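Local coordinates for protein phosphodiesterase MJ0936 (Methanocaldococcus jannaschii, PDB 2AHD) that belongs to the calcineurin-like phosphoesterase superfamily and folds as an alpha/beta protein round two mixed beta sheets, at residues Gly35-Leu40 against Ile53-Gly58; Tyr57-Gly62 against His97-Ser102; Leu91-Thr96 against Val115-His120. One frame throughout, in Å; residues are numbered along the deposited sequence.

Contact 1: Gly35-Leu40 against Ile53-Gly58; sequences GDFVSL and IIATYG
F37 and A55 make the apolar part of this buried contact. The phenyl ring presents its outer end to the strand, with CZ of F37 3.4 Å from CB of A55; the methyl group lies at the ring's edge, in its plane. H33 stacks on the ring, and I80 together with I43 and F46 of helix 43-46 adds to the same hydrophobic cluster, I80 touching A55 as well and so extending the cluster along the strand.

The polar part is carried by D36, one residue earlier in the loop, where the two segments run closest, CA of D36 being 4.6 Å from CA of G58. Its CG stands beside the backbone N and anti to the carbonyl carbon (chi1 -44°), a setting that lets the carboxylate lean over G58, with OD2 alongside the glycine CA. That oxygen accepts a hydrogen bond from N of N60, two residues further along, and thus ties the two loops together beyond strand 52-56.

Backbone groups fill the space between these two parts without bonding to each other. O of G35 comes within 3.4 Å of O of T56, a meeting of two acceptors, and it lies 3.9 Å from N of G58, with no hydrogen bond between them.

Here the loop leaving strand 30-33 packs against the end of strand 52-56 in the six-stranded sheet. G35-D36 and the G58-N59 pair match the GD and GN signatures of calcineurin-like phosphoesterases, in whose relatives such strand-end loops line the metal site.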
loop_
_atom_site.group_PDB
_atom_site.type_symbol
_atom_site.label_atom_id
_atom_site.label_comp_id
_atom_site.label_asym_id
_atom_site.label_seq_id
_atom_site.Cartn_x
_atom_site.Cartn_y
_atom_site.Cartn_z
ATOM N N GLY A 35 -0.529 3.394 -3.994
ATOM C CA GLY A 35 -0.407 3.902 -5.349
ATOM C C GLY A 35 -1.645 4.207 -6.134
ATOM O O GLY A 35 -2.694 4.507 -5.583
ATOM N N ASP A 36 -1.497 4.137 -7.445
ATOM C CA ASP A 36 -2.599 4.406 -8.343
ATOM C C ASP A 36 -3.269 3.092 -8.738
ATOM O O ASP A 36 -2.661 2.255 -9.405
ATOM C CB ASP A 36 -2.124 5.109 -9.636
ATOM C CG ASP A 36 -1.114 6.228 -9.391
ATOM O OD1 ASP A 36 0.090 6.013 -9.662
ATOM O OD2 ASP A 36 -1.517 7.318 -8.950
ATOM N N PHE A 37 -4.504 2.885 -8.296
ATOM C CA PHE A 37 -5.236 1.687 -8.716
ATOM C C PHE A 37 -5.434 2.191 -10.105
ATOM O O PHE A 37 -5.290 1.476 -11.100
ATOM C CB PHE A 37 -6.614 1.611 -8.067
ATOM C CG PHE A 37 -6.616 1.950 -6.624
ATOM C CD1 PHE A 37 -6.353 3.245 -6.211
ATOM C CD2 PHE A 37 -6.846 0.962 -5.671
ATOM C CE1 PHE A 37 -6.314 3.550 -4.866
ATOM C CE2 PHE A 37 -6.810 1.256 -4.329
ATOM C CZ PHE A 37 -6.544 2.550 -3.921
ATOM N N VAL A 38 -5.771 3.484 -10.082
ATOM C CA VAL A 38 -6.017 4.344 -11.214
ATOM C C VAL A 38 -7.461 4.359 -11.679
ATOM O O VAL A 38 -8.145 5.354 -11.475
ATOM C CB VAL A 38 -5.066 4.009 -12.368
ATOM C CG1 VAL A 38 -5.789 4.117 -13.673
ATOM C CG2 VAL A 38 -3.876 4.944 -12.336
ATOM N N SER A 39 -7.935 3.269 -12.282
ATOM C CA SER A 39 -9.296 3.225 -12.793
ATOM C C SER A 39 -10.296 2.631 -11.819
ATOM O O SER A 39 -9.964 1.733 -11.051
ATOM C CB SER A 39 -9.337 2.447 -14.103
ATOM O OG SER A 39 -8.689 3.153 -15.137
ATOM N N LEU A 40 -11.529 3.128 -11.872
ATOM C CA LEU A 40 -12.605 2.669 -10.998
ATOM C C LEU A 40 -12.839 1.177 -11.025
ATOM O O LEU A 40 -12.981 0.559 -9.970
ATOM C CB LEU A 40 -13.918 3.375 -11.345
ATOM C CG LEU A 40 -14.349 4.503 -10.402
ATOM C CD1 LEU A 40 -15.536 5.265 -10.966
ATOM C CD2 LEU A 40 -14.674 3.894 -9.053
ATOM N N ILE A 53 -8.901 -2.494 3.793
ATOM C CA ILE A 53 -7.986 -1.619 3.075
ATOM C C ILE A 53 -7.723 -0.222 3.621
ATOM O O ILE A 53 -8.624 0.473 4.097
ATOM C CB ILE A 53 -8.449 -1.468 1.600
ATOM C CG1 ILE A 53 -8.579 -2.851 0.952
ATOM C CG2 ILE A 53 -7.462 -0.600 0.829
ATOM C CD1 ILE A 53 -9.153 -2.838 -0.437
ATOM N N ILE A 54 -6.457 0.170 3.534
ATOM C CA ILE A 54 -5.993 1.494 3.943
ATOM C C ILE A 54 -5.242 1.956 2.699
ATOM O O ILE A 54 -4.103 1.549 2.469
ATOM C CB ILE A 54 -4.991 1.446 5.129
ATOM C CG1 ILE A 54 -5.545 0.593 6.274
ATOM C CG2 ILE A 54 -4.713 2.855 5.620
ATOM C CD1 ILE A 54 -5.609 -0.898 5.969
ATOM N N ALA A 55 -5.886 2.782 1.885
ATOM C CA ALA A 55 -5.278 3.250 0.649
ATOM C C ALA A 55 -5.019 4.747 0.627
ATOM O O ALA A 55 -5.590 5.500 1.403
ATOM C CB ALA A 55 -6.159 2.863 -0.520
ATOM N N THR A 56 -4.143 5.166 -0.274
ATOM C CA THR A 56 -3.802 6.571 -0.427
ATOM C C THR A 56 -3.912 6.933 -1.895
ATOM O O THR A 56 -3.610 6.118 -2.766
ATOM C CB THR A 56 -2.377 6.850 0.055
ATOM O OG1 THR A 56 -2.358 6.879 1.485
ATOM C CG2 THR A 56 -1.888 8.181 -0.473
ATOM N N TYR A 57 -4.347 8.158 -2.168
ATOM C CA TYR A 57 -4.517 8.624 -3.540
ATOM C C TYR A 57 -3.199 8.819 -4.275
ATOM O O TYR A 57 -2.237 9.365 -3.735
ATOM C CB TYR A 57 -5.313 9.939 -3.564
ATOM C CG TYR A 57 -6.757 9.802 -3.143
ATOM C CD1 TYR A 57 -7.629 8.977 -3.845
ATOM C CD2 TYR A 57 -7.248 10.488 -2.029
ATOM C CE1 TYR A 57 -8.953 8.834 -3.451
ATOM C CE2 TYR A 57 -8.580 10.351 -1.626
ATOM C CZ TYR A 57 -9.426 9.520 -2.341
ATOM O OH TYR A 57 -10.735 9.359 -1.939
ATOM N N GLY A 58 -3.164 8.360 -5.514
ATOM C CA GLY A 58 -1.977 8.511 -6.317
ATOM C C GLY A 58 -2.212 9.739 -7.156
ATOM O O GLY A 58 -3.301 10.279 -7.144
#

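Contact 2: Tyr57-Gly62 against His97-Ser102; sequences YGNNDG and HGHHQS
H97 lies against G58 in the tightly packed half of this contact. Its CG is anti to the backbone N (chi1 178°), which swings the imidazole across the glycine: CA of G58 sits over one ring face, 3.6 Å from the H97 ring centroid, in a CH-pi contact. CB of H97 meets the carbonyl O of Y57 at 3.3 Å. The ring is gripped at both nitrogens, though lightly at each. NE2 donates a weak, bent hydrogen bond to OD1 of N59 at 2.8 Å, with the amide tilted 33° from the ring plane, while ND1 has a weak bond to O of C34.

A water also joins the two loops: it accepts from N of H97 at 3.1 Å and donates weakly to O of Y57, with ND1 of H99 as a third partner.

The solvent side belongs to N59, which is exposed, and to H99, which is partly so. CE1 of the H99 ring comes 3.6 Å from C of G58, at an oblique approach, and CD2 of H97 stands over the centre of one H99 ring face.

These two loops follow strands of different sheets. G58-N59 belongs to the GN signature of calcineurin-like phosphoesterases and H97 precedes the G98-H99 pair, consistent with one rim of the family's active-site cleft.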
loop_
_atom_site.group_PDB
_atom_site.type_symbol
_atom_site.label_atom_id
_atom_site.label_comp_id
_atom_site.label_asym_id
_atom_site.label_seq_id
_atom_site.Cartn_x
_atom_site.Cartn_y
_atom_site.Cartn_z
ATOM N N TYR A 57 -4.347 8.158 -2.168
ATOM C CA TYR A 57 -4.517 8.624 -3.540
ATOM C C TYR A 57 -3.199 8.819 -4.275
ATOM O O TYR A 57 -2.237 9.365 -3.735
ATOM C CB TYR A 57 -5.313 9.939 -3.564
ATOM C CG TYR A 57 -6.757 9.802 -3.143
ATOM C CD1 TYR A 57 -7.629 8.977 -3.845
ATOM C CD2 TYR A 57 -7.248 10.488 -2.029
ATOM C CE1 TYR A 57 -8.953 8.834 -3.451
ATOM C CE2 TYR A 57 -8.580 10.351 -1.626
ATOM C CZ TYR A 57 -9.426 9.520 -2.341
ATOM O OH TYR A 57 -10.735 9.359 -1.939
ATOM N N GLY A 58 -3.164 8.360 -5.514
ATOM C CA GLY A 58 -1.977 8.511 -6.317
ATOM C C GLY A 58 -2.212 9.739 -7.156
ATOM O O GLY A 58 -3.301 10.279 -7.144
ATOM N N ASN A 59 -1.202 10.183 -7.886
ATOM C CA ASN A 59 -1.350 11.363 -8.722
ATOM C C ASN A 59 -2.141 11.044 -9.976
ATOM O O ASN A 59 -2.583 11.953 -10.670
ATOM C CB ASN A 59 0.026 11.909 -9.100
ATOM C CG ASN A 59 0.965 10.819 -9.545
ATOM O OD1 ASN A 59 1.112 9.791 -8.869
ATOM N ND2 ASN A 59 1.608 11.024 -10.688
ATOM N N ASN A 60 -2.330 9.761 -10.268
ATOM C CA ASN A 60 -3.058 9.371 -11.463
ATOM C C ASN A 60 -4.482 8.935 -11.186
ATOM O O ASN A 60 -5.266 8.740 -12.115
ATOM C CB ASN A 60 -2.310 8.260 -12.183
ATOM C CG ASN A 60 -1.009 8.729 -12.760
ATOM O OD1 ASN A 60 -0.989 9.541 -13.676
ATOM N ND2 ASN A 60 0.089 8.233 -12.225
ATOM N N ASP A 61 -4.817 8.776 -9.912
ATOM C CA ASP A 61 -6.164 8.370 -9.549
ATOM C C ASP A 61 -7.102 9.528 -9.872
ATOM O O ASP A 61 -7.243 10.466 -9.087
ATOM C CB ASP A 61 -6.257 8.024 -8.056
ATOM C CG ASP A 61 -5.352 6.865 -7.656
ATOM O OD1 ASP A 61 -5.257 5.881 -8.413
ATOM O OD2 ASP A 61 -4.749 6.922 -6.569
ATOM N N GLY A 62 -7.739 9.455 -11.034
ATOM C CA GLY A 62 -8.642 10.509 -11.454
ATOM C C GLY A 62 -9.937 10.659 -10.679
ATOM O O GLY A 62 -10.382 11.780 -10.438
ATOM N N HIS A 97 1.347 8.067 -1.150
ATOM C CA HIS A 97 1.846 7.697 -2.467
ATOM C C HIS A 97 3.047 8.608 -2.645
ATOM O O HIS A 97 2.937 9.797 -2.348
ATOM C CB HIS A 97 0.778 8.028 -3.503
ATOM C CG HIS A 97 1.179 7.747 -4.913
ATOM N ND1 HIS A 97 1.270 6.472 -5.419
ATOM C CD2 HIS A 97 1.478 8.580 -5.937
ATOM C CE1 HIS A 97 1.604 6.531 -6.695
ATOM N NE2 HIS A 97 1.737 7.799 -7.034
ATOM N N GLY A 98 4.182 8.077 -3.098
ATOM C CA GLY A 98 5.363 8.923 -3.290
ATOM C C GLY A 98 5.010 10.403 -3.336
ATOM O O GLY A 98 5.147 11.098 -2.337
ATOM N N HIS A 99 4.594 10.893 -4.499
ATOM C CA HIS A 99 4.126 12.266 -4.616
ATOM C C HIS A 99 4.999 13.369 -4.076
ATOM O O HIS A 99 6.049 13.688 -4.606
ATOM C CB HIS A 99 2.800 12.374 -3.888
ATOM C CG HIS A 99 1.610 12.364 -4.779
ATOM N ND1 HIS A 99 0.330 12.193 -4.295
ATOM C CD2 HIS A 99 1.491 12.557 -6.111
ATOM C CE1 HIS A 99 -0.527 12.285 -5.293
ATOM N NE2 HIS A 99 0.151 12.507 -6.406
ATOM N N HIS A 100 4.488 13.960 -3.001
ATOM C CA HIS A 100 5.093 15.061 -2.277
ATOM C C HIS A 100 6.378 14.642 -1.578
ATOM O O HIS A 100 6.357 14.100 -0.473
ATOM C CB HIS A 100 4.094 15.564 -1.246
ATOM C CG HIS A 100 2.676 15.589 -1.737
ATOM N ND1 HIS A 100 2.184 16.587 -2.556
ATOM C CD2 HIS A 100 1.641 14.743 -1.516
ATOM C CE1 HIS A 100 0.909 16.355 -2.813
ATOM N NE2 HIS A 100 0.555 15.243 -2.194
ATOM N N GLN A 101 7.500 14.906 -2.232
ATOM C CA GLN A 101 8.810 14.562 -1.701
ATOM C C GLN A 101 8.962 15.022 -0.258
ATOM O O GLN A 101 9.101 14.217 0.661
ATOM C CB GLN A 101 9.893 15.215 -2.563
ATOM C CG GLN A 101 11.315 15.063 -2.026
ATOM C CD GLN A 101 11.798 13.619 -2.023
ATOM O OE1 GLN A 101 11.295 12.781 -1.271
ATOM N NE2 GLN A 101 12.776 13.324 -2.872
ATOM N N SER A 102 8.936 16.337 -0.090
ATOM C CA SER A 102 9.079 16.979 1.200
ATOM C C SER A 102 8.277 16.359 2.339
ATOM O O SER A 102 8.836 16.032 3.386
ATOM C CB SER A 102 8.730 18.461 1.054
ATOM O OG SER A 102 7.749 18.641 0.045
HETATM O O HOH W 1 -0.223 10.687 -1.467
#

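Contact 3: Leu91-Thr96 against Val115-His120; sequences LKFFIT and VVIYGH
F93 sets its CG beside the backbone N and anti to the carbonyl carbon (chi1 -73°), which lays the ring next to V115. CB of V115 rests over one face of the ring, toward its rim, 3.8 Å from CD2 of F93. I117 reaches the same ring from another side: its chain is extended at chi2 (177°), and CD1 arrives at the ring edge, in plane, 4.0 Å from CD2 of F93. I95 joins this face of the sheet.

F94 points to the opposite face, where its ring edge only grazes V116, CD2 to CG1 4.3 Å. Helix 101-110 covers that side, A107 lying on F94, L104 on T96 and I108 on V116.

Between the faces the parallel strands are laced by backbone bonds alternating in direction. N of V115 donates to O of K92 at 2.8 Å, nearly straight, and N of I117 to O of F94 at 3.0 Å. In return, N of T96 donates to O of I117 at 3.2 Å, and N of F94 makes a weaker, bent bond to O of V115. The strand directions differ by 18°.

Together with the helix, the strands form a beta-alpha-beta unit inside the five-stranded sheet. Polarity is confined to the backbone bonds across the contact, while the side chains that meet are aromatic or aliphatic, so cohesion rests on main-chain pairing and on hydrophobic burial.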
loop_
_atom_site.group_PDB
_atom_site.type_symbol
_atom_site.label_atom_id
_atom_site.label_comp_id
_atom_site.label_asym_id
_atom_site.label_seq_id
_atom_site.Cartn_x
_atom_site.Cartn_y
_atom_site.Cartn_z
ATOM N N LEU A 91 2.906 -0.022 16.625
ATOM C CA LEU A 91 3.732 0.684 15.646
ATOM C C LEU A 91 3.058 1.895 15.039
ATOM O O LEU A 91 1.868 1.868 14.746
ATOM C CB LEU A 91 4.148 -0.275 14.537
ATOM C CG LEU A 91 5.040 -1.412 15.027
ATOM C CD1 LEU A 91 5.133 -2.505 13.975
ATOM C CD2 LEU A 91 6.407 -0.849 15.376
ATOM N N LYS A 92 3.839 2.956 14.858
ATOM C CA LYS A 92 3.352 4.205 14.280
ATOM C C LYS A 92 3.601 4.193 12.779
ATOM O O LYS A 92 4.743 4.076 12.334
ATOM C CB LYS A 92 4.074 5.402 14.908
ATOM C CG LYS A 92 3.177 6.351 15.704
ATOM C CD LYS A 92 2.530 5.658 16.898
ATOM C CE LYS A 92 3.567 5.162 17.898
ATOM N NZ LYS A 92 2.926 4.447 19.042
ATOM N N PHE A 93 2.524 4.314 12.010
ATOM C CA PHE A 93 2.609 4.304 10.557
ATOM C C PHE A 93 2.303 5.651 9.923
ATOM O O PHE A 93 1.591 6.476 10.496
ATOM C CB PHE A 93 1.617 3.298 9.960
ATOM C CG PHE A 93 2.000 1.860 10.147
ATOM C CD1 PHE A 93 1.834 1.230 11.368
ATOM C CD2 PHE A 93 2.499 1.121 9.084
ATOM C CE1 PHE A 93 2.157 -0.116 11.525
ATOM C CE2 PHE A 93 2.822 -0.225 9.235
ATOM C CZ PHE A 93 2.650 -0.842 10.456
ATOM N N PHE A 94 2.867 5.860 8.736
ATOM C CA PHE A 94 2.602 7.043 7.925
ATOM C C PHE A 94 2.621 6.556 6.496
ATOM O O PHE A 94 3.644 6.091 6.013
ATOM C CB PHE A 94 3.636 8.135 8.066
ATOM C CG PHE A 94 3.289 9.355 7.274
ATOM C CD1 PHE A 94 2.105 10.038 7.518
ATOM C CD2 PHE A 94 4.122 9.812 6.266
ATOM C CE1 PHE A 94 1.755 11.160 6.770
ATOM C CE2 PHE A 94 3.779 10.938 5.508
ATOM C CZ PHE A 94 2.592 11.611 5.765
ATOM N N ILE A 95 1.480 6.672 5.829
ATOM C CA ILE A 95 1.331 6.201 4.467
ATOM C C ILE A 95 1.021 7.318 3.489
ATOM O O ILE A 95 0.277 8.241 3.796
ATOM C CB ILE A 95 0.212 5.170 4.404
ATOM C CG1 ILE A 95 0.426 4.127 5.498
ATOM C CG2 ILE A 95 0.181 4.522 3.047
ATOM C CD1 ILE A 95 -0.681 3.111 5.604
ATOM N N THR A 96 1.605 7.225 2.302
ATOM C CA THR A 96 1.389 8.225 1.263
ATOM C C THR A 96 1.997 7.748 -0.041
ATOM O O THR A 96 3.017 7.082 -0.038
ATOM C CB THR A 96 2.011 9.609 1.645
ATOM O OG1 THR A 96 1.703 10.563 0.623
ATOM C CG2 THR A 96 3.531 9.517 1.799
ATOM N N VAL A 115 7.096 3.211 11.102
ATOM C CA VAL A 115 7.143 2.758 9.726
ATOM C C VAL A 115 6.654 3.854 8.801
ATOM O O VAL A 115 5.797 4.637 9.178
ATOM C CB VAL A 115 6.243 1.521 9.547
ATOM C CG1 VAL A 115 6.481 0.888 8.190
ATOM C CG2 VAL A 115 6.513 0.524 10.670
ATOM N N VAL A 116 7.228 3.924 7.603
ATOM C CA VAL A 116 6.813 4.901 6.591
ATOM C C VAL A 116 6.711 4.154 5.269
ATOM O O VAL A 116 7.695 3.645 4.750
ATOM C CB VAL A 116 7.808 6.061 6.444
ATOM C CG1 VAL A 116 7.320 7.018 5.395
ATOM C CG2 VAL A 116 7.948 6.787 7.753
ATOM N N ILE A 117 5.497 4.077 4.744
ATOM C CA ILE A 117 5.227 3.372 3.505
ATOM C C ILE A 117 4.843 4.337 2.388
ATOM O O ILE A 117 4.101 5.286 2.620
ATOM C CB ILE A 117 4.089 2.373 3.719
ATOM C CG1 ILE A 117 4.427 1.465 4.905
ATOM C CG2 ILE A 117 3.852 1.575 2.447
ATOM C CD1 ILE A 117 3.347 0.488 5.242
ATOM N N TYR A 118 5.337 4.093 1.177
ATOM C CA TYR A 118 5.033 4.971 0.048
ATOM C C TYR A 118 5.297 4.270 -1.273
ATOM O O TYR A 118 5.975 3.259 -1.301
ATOM C CB TYR A 118 5.884 6.236 0.136
ATOM C CG TYR A 118 7.322 5.995 -0.216
ATOM C CD1 TYR A 118 7.815 6.337 -1.469
ATOM C CD2 TYR A 118 8.180 5.382 0.683
ATOM C CE1 TYR A 118 9.124 6.075 -1.818
ATOM C CE2 TYR A 118 9.495 5.110 0.351
ATOM C CZ TYR A 118 9.964 5.462 -0.902
ATOM O OH TYR A 118 11.278 5.225 -1.229
ATOM N N GLY A 119 4.758 4.809 -2.362
ATOM C CA GLY A 119 4.965 4.208 -3.671
ATOM C C GLY A 119 5.394 5.267 -4.666
ATOM O O GLY A 119 6.381 5.963 -4.440
ATOM N N HIS A 120 4.673 5.379 -5.774
ATOM C CA HIS A 120 4.953 6.395 -6.789
ATOM C C HIS A 120 6.202 6.262 -7.632
ATOM O O HIS A 120 6.152 6.478 -8.835
ATOM C CB HIS A 120 4.978 7.772 -6.149
ATOM C CG HIS A 120 5.318 8.872 -7.101
ATOM N ND1 HIS A 120 4.675 9.037 -8.310
ATOM C CD2 HIS A 120 6.196 9.895 -7.000
ATOM C CE1 HIS A 120 5.137 10.117 -8.909
ATOM N NE2 HIS A 120 6.060 10.657 -8.135
#

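Contact 3 is sheet core, a hydrogen-bonded strand pair with apolar side chains. Contact 1 is also buried, yet it joins a loop to a strand end and mixes a phenylalanine-alanine meeting with a carboxylate that bonds into contact 2. Contact 2 has the most polar side chains and reaches the surface, with histidines, an asparagine and a bridging water. Contacts 1 and 2 share Y57 and G58, and D36 and D61 link their loops in both directions. Contact 2 takes up the chain directly after strand 91-96, and H120, at the end of contact 3, packs on H97. T56 and I54 of contact 1 touch T96 and I95, bringing the two sheets together.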